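Side-chain contacts in DegV domain-containing protein Cgl2349/cg2579 (Corynebacterium glutamicum, PDB 3EGL), which binds long-chain fatty acids such as palmitate and may take part in lipid transport or fatty acid metabolism: residues 172-176 with 177-181; 54-57 with 58-62; 125-128 with 129-133. All coordinates share one frame; numbering follows the deposited sequence.

Contact 1 (172-176 with 177-181); sequences MRFNG and GRMEI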
loop_
_atom_site.group_PDB
_atom_site.type_symbol
_atom_site.label_atom_id
_atom_site.label_comp_id
_atom_site.label_asym_id
_atom_site.label_seq_id
_atom_site.Cartn_x
_atom_site.Cartn_y
_atom_site.Cartn_z
HETATM N N MSE A 172 3.973 -5.204 -12.902
HETATM C CA MSE A 172 4.978 -5.258 -11.848
HETATM C C MSE A 172 4.363 -5.919 -10.612
HETATM O O MSE A 172 3.150 -5.900 -10.423
HETATM C CB MSE A 172 5.473 -3.857 -11.472
HETATM C CG MSE A 172 5.932 -2.973 -12.657
HETATM SE SE MSE A 172 7.445 -3.651 -13.703
HETATM C CE MSE A 172 8.766 -3.729 -12.256
ATOM N N ARG A 173 5.216 -6.464 -9.762
ATOM C CA ARG A 173 4.798 -7.046 -8.524
ATOM C C ARG A 173 5.832 -6.721 -7.441
ATOM O O ARG A 173 7.005 -6.650 -7.719
ATOM C CB ARG A 173 4.670 -8.535 -8.770
ATOM C CG ARG A 173 4.653 -9.442 -7.602
ATOM C CD ARG A 173 4.718 -10.840 -8.203
ATOM N NE ARG A 173 5.061 -11.888 -7.246
ATOM C CZ ARG A 173 4.264 -12.275 -6.263
ATOM N NH1 ARG A 173 4.643 -13.240 -5.440
ATOM N NH2 ARG A 173 3.092 -11.668 -6.104
ATOM N N PHE A 174 5.372 -6.495 -6.216
ATOM C CA PHE A 174 6.248 -6.453 -5.032
ATOM C C PHE A 174 6.439 -7.756 -4.344
ATOM O O PHE A 174 5.480 -8.338 -3.915
ATOM C CB PHE A 174 5.685 -5.486 -4.030
ATOM C CG PHE A 174 5.641 -4.143 -4.558
ATOM C CD1 PHE A 174 6.746 -3.322 -4.442
ATOM C CD2 PHE A 174 4.529 -3.724 -5.301
ATOM C CE1 PHE A 174 6.733 -2.023 -5.018
ATOM C CE2 PHE A 174 4.475 -2.438 -5.878
ATOM C CZ PHE A 174 5.594 -1.570 -5.734
ATOM N N ASN A 175 7.677 -8.200 -4.227
ATOM C CA ASN A 175 8.019 -9.410 -3.497
ATOM C C ASN A 175 9.179 -9.100 -2.614
ATOM O O ASN A 175 10.169 -8.538 -3.081
ATOM C CB ASN A 175 8.439 -10.542 -4.445
ATOM C CG ASN A 175 7.305 -11.517 -4.733
ATOM O OD1 ASN A 175 6.154 -11.118 -4.888
ATOM N ND2 ASN A 175 7.629 -12.798 -4.805
ATOM N N GLY A 176 9.075 -9.478 -1.344
ATOM C CA GLY A 176 10.118 -9.166 -0.383
ATOM C C GLY A 176 10.407 -7.671 -0.345
ATOM O O GLY A 176 11.566 -7.275 -0.336
ATOM N N GLY A 177 9.365 -6.843 -0.344
ATOM C CA GLY A 177 9.532 -5.380 -0.407
ATOM C C GLY A 177 9.948 -4.792 -1.770
ATOM O O GLY A 177 9.423 -3.722 -2.186
ATOM N N ARG A 178 10.882 -5.493 -2.446
ATOM C CA ARG A 178 11.478 -5.075 -3.715
ATOM C C ARG A 178 10.527 -5.239 -4.961
ATOM O O ARG A 178 9.558 -6.032 -4.972
ATOM C CB ARG A 178 12.877 -5.742 -3.873
ATOM C CG ARG A 178 13.783 -5.372 -5.153
ATOM C CD ARG A 178 14.421 -3.919 -5.209
ATOM N NE ARG A 178 15.204 -3.538 -4.014
ATOM C CZ ARG A 178 15.152 -2.339 -3.416
ATOM N NH1 ARG A 178 15.880 -2.094 -2.326
ATOM N NH2 ARG A 178 14.348 -1.384 -3.891
HETATM N N MSE A 179 10.793 -4.457 -6.000
HETATM C CA MSE A 179 9.890 -4.342 -7.129
HETATM C C MSE A 179 10.308 -5.216 -8.323
HETATM O O MSE A 179 11.409 -5.081 -8.816
HETATM C CB MSE A 179 9.867 -2.891 -7.559
HETATM C CG MSE A 179 8.987 -2.704 -8.716
HETATM SE SE MSE A 179 7.276 -2.116 -8.114
HETATM C CE MSE A 179 7.866 -0.297 -8.460
ATOM N N GLU A 180 9.437 -6.093 -8.803
ATOM C CA GLU A 180 9.833 -7.071 -9.793
ATOM C C GLU A 180 8.929 -7.053 -11.001
ATOM O O GLU A 180 7.814 -6.538 -10.924
ATOM C CB GLU A 180 9.774 -8.458 -9.181
ATOM C CG GLU A 180 10.747 -8.709 -8.055
ATOM C CD GLU A 180 10.787 -10.181 -7.641
ATOM O OE1 GLU A 180 9.800 -10.925 -7.928
ATOM O OE2 GLU A 180 11.813 -10.580 -7.031
ATOM N N ILE A 181 9.394 -7.623 -12.113
ATOM C CA ILE A 181 8.555 -7.721 -13.309
ATOM C C ILE A 181 7.788 -9.036 -13.215
ATOM O O ILE A 181 8.375 -10.122 -13.068
ATOM C CB ILE A 181 9.349 -7.669 -14.661
ATOM C CG1 ILE A 181 10.313 -6.479 -14.710
ATOM C CG2 ILE A 181 8.382 -7.637 -15.898
ATOM C CD1 ILE A 181 11.306 -6.538 -15.859
#
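Phe174 and Met179 face each other as an antiparallel non-hydrogen-bonded pair, and their side chains rise on the same face of the hairpin. Both methionines here are selenomethionines. The selenium of Met179 lies over the Phe174 ring, with SE 3.5 Å from the ring centroid and 35° off the normal. This is a Met-aromatic contact. CG of Met179 stands anti to its backbone N (chi1 179°), and the bend beyond it brings SE across the ring. At the ring edge, in plane, sits the carbonyl of Gly177, its O 3.5 Å from Phe174 CD1.

Apolar contact continues at Met172. Its chain curls back, so that its CE reaches Met179 CG at 3.7 Å and Ile181 CG1 at 4.0 Å.

Backbone bonds join the strands. Arg173 N donates to Glu180 O at 2.8 Å, and Glu180 N returns a bond to Arg173 O at 2.7 Å. Asn175 N donates to Arg178 O at 3.0 Å.

On the other face, the carboxylate of Glu180 comes near Asn175 CB. The Arg173 guanidinium forms a salt bridge with Glu138.

Asn175 to Arg178 form a type I' turn with Gly176 and Gly177, both of positive phi, at its corners. This is a tight beta hairpin at the edge of the six-stranded sheet, and Met179 touches the bound palmitic acid.

Contact 2 (54-57 with 58-62); sequences YARQ and LERGG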
loop_
_atom_site.group_PDB
_atom_site.type_symbol
_atom_site.label_atom_id
_atom_site.label_comp_id
_atom_site.label_asym_id
_atom_site.label_seq_id
_atom_site.Cartn_x
_atom_site.Cartn_y
_atom_site.Cartn_z
ATOM N N TYR A 54 2.873 10.860 16.012
ATOM C CA TYR A 54 2.663 9.758 16.966
ATOM C C TYR A 54 2.289 10.288 18.359
ATOM O O TYR A 54 1.449 9.698 19.055
ATOM C CB TYR A 54 3.938 8.888 17.088
ATOM C CG TYR A 54 4.368 8.141 15.813
ATOM C CD1 TYR A 54 3.487 7.980 14.747
ATOM C CD2 TYR A 54 5.646 7.549 15.725
ATOM C CE1 TYR A 54 3.862 7.286 13.592
ATOM C CE2 TYR A 54 6.044 6.830 14.609
ATOM C CZ TYR A 54 5.147 6.707 13.544
ATOM O OH TYR A 54 5.522 6.046 12.426
ATOM N N ALA A 55 2.941 11.378 18.776
ATOM C CA ALA A 55 2.698 11.920 20.102
ATOM C C ALA A 55 1.275 12.406 20.111
ATOM O O ALA A 55 0.571 12.246 21.096
ATOM C CB ALA A 55 3.635 13.071 20.406
ATOM N N ARG A 56 0.853 13.009 19.004
ATOM C CA ARG A 56 -0.502 13.532 18.955
ATOM C C ARG A 56 -1.584 12.406 19.028
ATOM O O ARG A 56 -2.608 12.536 19.751
ATOM C CB ARG A 56 -0.658 14.550 17.821
ATOM C CG ARG A 56 -1.952 14.449 17.145
ATOM C CD ARG A 56 -2.491 15.725 16.470
ATOM N NE ARG A 56 -1.573 16.821 16.142
ATOM C CZ ARG A 56 -1.790 18.077 16.546
ATOM N NH1 ARG A 56 -2.858 18.384 17.294
ATOM N NH2 ARG A 56 -0.949 19.033 16.207
ATOM N N GLN A 57 -1.316 11.277 18.382
ATOM C CA GLN A 57 -2.231 10.133 18.482
ATOM C C GLN A 57 -2.184 9.444 19.865
ATOM O O GLN A 57 -3.216 8.990 20.351
ATOM C CB GLN A 57 -2.041 9.125 17.327
ATOM C CG GLN A 57 -2.475 9.648 15.922
ATOM C CD GLN A 57 -3.727 10.507 15.997
ATOM O OE1 GLN A 57 -3.717 11.645 15.564
ATOM N NE2 GLN A 57 -4.787 9.987 16.601
ATOM N N LEU A 58 -1.007 9.393 20.489
ATOM C CA LEU A 58 -0.877 8.939 21.849
ATOM C C LEU A 58 -1.677 9.792 22.800
ATOM O O LEU A 58 -2.421 9.260 23.614
ATOM C CB LEU A 58 0.574 8.916 22.319
ATOM C CG LEU A 58 1.395 7.731 21.827
ATOM C CD1 LEU A 58 2.872 7.998 22.095
ATOM C CD2 LEU A 58 0.934 6.395 22.518
ATOM N N GLU A 59 -1.543 11.108 22.696
ATOM C CA GLU A 59 -2.315 11.999 23.544
ATOM C C GLU A 59 -3.816 11.743 23.372
ATOM O O GLU A 59 -4.553 11.654 24.354
ATOM C CB GLU A 59 -1.972 13.470 23.281
ATOM C CG GLU A 59 -2.717 14.427 24.147
ATOM C CD GLU A 59 -2.369 14.312 25.654
ATOM O OE1 GLU A 59 -1.308 13.749 26.010
ATOM O OE2 GLU A 59 -3.145 14.830 26.489
ATOM N N ARG A 60 -4.250 11.589 22.134
ATOM C CA ARG A 60 -5.668 11.444 21.821
ATOM C C ARG A 60 -6.209 10.096 22.320
ATOM O O ARG A 60 -7.312 10.034 22.812
ATOM C CB ARG A 60 -5.908 11.616 20.314
ATOM C CG ARG A 60 -7.363 11.674 19.899
ATOM C CD ARG A 60 -7.505 11.926 18.395
ATOM N NE ARG A 60 -7.023 13.254 18.035
ATOM C CZ ARG A 60 -6.814 13.690 16.784
ATOM N NH1 ARG A 60 -6.368 14.927 16.590
ATOM N NH2 ARG A 60 -7.027 12.898 15.729
ATOM N N GLY A 61 -5.422 9.032 22.232
ATOM C CA GLY A 61 -5.878 7.723 22.686
ATOM C C GLY A 61 -5.550 7.423 24.134
ATOM O O GLY A 61 -5.523 6.259 24.538
ATOM N N GLY A 62 -5.291 8.466 24.927
ATOM C CA GLY A 62 -4.849 8.309 26.320
ATOM C C GLY A 62 -3.669 7.364 26.511
ATOM O O GLY A 62 -3.581 6.675 27.524
#
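Residues Tyr54 to Arg60 make the last turns of helix 47-60, and Gly61 and Gly62 end it in a Schellman motif. Gly62 has positive phi and is the C-prime residue. Its N makes a weak bond to Glu59 O, and Asp63 N turns back to Leu58 O.

The backbone bonds are those of a regular alpha helix. Leu58 N donates to Tyr54 O at 2.9 Å, and Glu59 N to Ala55 O at 2.9 Å. Arg60 N follows with Arg56 O at 3.0 Å. Gly61 N donates to Gln57 O at 2.9 Å, although Gly61 has already left helical geometry.

Arg60 carries most of the side-chain contact. It lies beside Gln57, and the two chains point the same way. CG of Arg60 is anti to the backbone N (chi1 -172°), which runs the chain back along the previous turn. One end of the Gln57 amide then sits over one face of the guanidinium, toward its rim. The two planes are 77° apart, so this is not a flat stack. On the Arg56 side, Arg56 CD is 4.0 Å from Arg60 NH1. The charged ends of the two arginines stay apart, with NH1 of Arg56 5.0 Å from NH1 of Arg60.

Leu58 uses its CG against the carbonyl of Tyr54, 3.4 Å from O. Leu58 also packs on Val66 and Phe89, beside the five-stranded sheet. The Tyr54 OH is hydrogen-bonded to His70 NE2.

The chemistry is mixed. The side toward the sheet is largely apolar, but it also takes in the Tyr54 hydroxyl and Gln57. Arg56, Glu59 and Arg60 are exposed. The like charges of Arg56 and Arg60, with Arg7 touching Arg60, would probably favour spread guanidinium groups.

Contact 3 (125-128 with 129-133); sequences ECYD and IAVDT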
loop_
_atom_site.group_PDB
_atom_site.type_symbol
_atom_site.label_atom_id
_atom_site.label_comp_id
_atom_site.label_asym_id
_atom_site.label_seq_id
_atom_site.Cartn_x
_atom_site.Cartn_y
_atom_site.Cartn_z
ATOM N N GLU A 125 -2.231 -7.507 19.685
ATOM C CA GLU A 125 -3.287 -8.182 18.905
ATOM C C GLU A 125 -3.640 -7.454 17.627
ATOM O O GLU A 125 -3.859 -8.109 16.598
ATOM C CB GLU A 125 -4.540 -8.412 19.746
ATOM C CG GLU A 125 -4.312 -9.414 20.907
ATOM C CD GLU A 125 -5.444 -9.413 21.965
ATOM O OE1 GLU A 125 -6.148 -8.403 22.171
ATOM O OE2 GLU A 125 -5.628 -10.443 22.613
ATOM N N CYS A 126 -3.676 -6.112 17.672
ATOM C CA CYS A 126 -3.885 -5.367 16.453
ATOM C C CYS A 126 -2.670 -5.568 15.565
ATOM O O CYS A 126 -2.808 -5.730 14.350
ATOM C CB CYS A 126 -4.114 -3.887 16.726
ATOM S SG CYS A 126 -5.607 -3.595 17.702
ATOM N N TYR A 127 -1.482 -5.598 16.181
ATOM C CA TYR A 127 -0.243 -5.858 15.437
ATOM C C TYR A 127 -0.351 -7.194 14.678
ATOM O O TYR A 127 -0.124 -7.255 13.462
ATOM C CB TYR A 127 0.984 -5.879 16.383
ATOM C CG TYR A 127 2.234 -6.304 15.678
ATOM C CD1 TYR A 127 2.981 -5.374 14.934
ATOM C CD2 TYR A 127 2.664 -7.644 15.721
ATOM C CE1 TYR A 127 4.152 -5.759 14.227
ATOM C CE2 TYR A 127 3.810 -8.057 15.037
ATOM C CZ TYR A 127 4.559 -7.090 14.278
ATOM O OH TYR A 127 5.706 -7.471 13.592
ATOM N N ASP A 128 -0.709 -8.256 15.378
ATOM C CA ASP A 128 -0.771 -9.557 14.735
ATOM C C ASP A 128 -1.770 -9.639 13.572
ATOM O O ASP A 128 -1.495 -10.307 12.591
ATOM C CB ASP A 128 -1.093 -10.658 15.754
ATOM C CG ASP A 128 -0.002 -10.833 16.761
ATOM O OD1 ASP A 128 1.183 -10.762 16.373
ATOM O OD2 ASP A 128 -0.329 -11.041 17.954
ATOM N N ILE A 129 -2.929 -8.990 13.706
ATOM C CA ILE A 129 -3.955 -8.979 12.663
ATOM C C ILE A 129 -3.391 -8.297 11.411
ATOM O O ILE A 129 -3.475 -8.847 10.290
ATOM C CB ILE A 129 -5.245 -8.267 13.169
ATOM C CG1 ILE A 129 -5.898 -9.111 14.266
ATOM C CG2 ILE A 129 -6.264 -8.088 12.077
ATOM C CD1 ILE A 129 -6.248 -10.539 13.816
ATOM N N ALA A 130 -2.792 -7.122 11.619
ATOM C CA ALA A 130 -2.145 -6.390 10.540
ATOM C C ALA A 130 -1.043 -7.228 9.829
ATOM O O ALA A 130 -1.018 -7.336 8.611
ATOM C CB ALA A 130 -1.585 -5.032 11.081
ATOM N N VAL A 131 -0.165 -7.855 10.601
ATOM C CA VAL A 131 0.888 -8.684 10.025
ATOM C C VAL A 131 0.313 -9.867 9.219
ATOM O O VAL A 131 0.819 -10.227 8.132
ATOM C CB VAL A 131 1.849 -9.168 11.151
ATOM C CG1 VAL A 131 2.756 -10.349 10.706
ATOM C CG2 VAL A 131 2.648 -7.984 11.613
ATOM N N ASP A 132 -0.740 -10.471 9.757
ATOM C CA ASP A 132 -1.332 -11.607 9.092
ATOM C C ASP A 132 -2.046 -11.172 7.782
ATOM O O ASP A 132 -1.963 -11.859 6.759
ATOM C CB ASP A 132 -2.268 -12.345 10.027
ATOM C CG ASP A 132 -2.712 -13.675 9.453
ATOM O OD1 ASP A 132 -1.857 -14.594 9.336
ATOM O OD2 ASP A 132 -3.903 -13.805 9.101
ATOM N N THR A 133 -2.691 -10.010 7.791
ATOM C CA THR A 133 -3.324 -9.533 6.582
ATOM C C THR A 133 -2.256 -9.325 5.489
ATOM O O THR A 133 -2.473 -9.706 4.333
ATOM C CB THR A 133 -4.111 -8.208 6.808
ATOM O OG1 THR A 133 -5.203 -8.439 7.708
ATOM C CG2 THR A 133 -4.674 -7.714 5.494
#
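Val131 sets its CG2 methyl over one face of the Tyr127 ring, one helical turn further along. CG2 lies 3.7 Å from the ring centroid and 23° off the normal, which makes a CH-pi contact. The methyl is offset toward the hydroxyl end of the ring, and its closest ring atom is Tyr127 CZ at 3.4 Å. Torsions on both residues make this possible. Tyr127 has CG anti to the backbone N (chi1 173°), while Val131 CG2 sits beside its own backbone N and turns to the ring. The same methyl also lies against the backbone carbonyl of Tyr127.

The helical frame spaces the two residues. Val131 N donates to Tyr127 O at 2.9 Å. Ala130 N bonds Cys126 O at 3.1 Å, and Asp132 N bonds Asp128 O at 2.9 Å. Next to them, Ile129 CG1 rests 3.3 Å from Glu125 O, and Ile129 N donates to that same oxygen.

Further out, Tyr127 takes part in a cation-pi contact with Arg95. Cys126, Tyr127 and Ala130 pack on Leu67 of strand 66-69. Ile129 turns to helix 104-116, where it meets Ala112 and Met116. Asp132 makes a salt bridge with Arg136.

The contact is therefore apolar and aromatic between the side chains, and polar only along the backbone. With a methyl on one face and a cation also engaging its pi system, the Tyr127 ring probably has little freedom to turn.

Overall arrangement
The three contacts are all local, and none touches another. Contact 1 lies nearest the centre of the chain, in a hairpin of the six-stranded sheet, and has a buried apolar face that meets the ligand through Met179. Contacts 2 and 3 are on helices 47-60 and 123-133, and side chains of both reach strand 66-69 of the five-stranded sheet. Contact 2 is the outermost, its centre about 24 Å from the centre of the chain, on the opposite side from contact 1. It joins buried Tyr54, Gln57 and Leu58 to exposed, charged residues at a helix end. Contact 3 is apolar and aromatic, but its main pair is only partly buried.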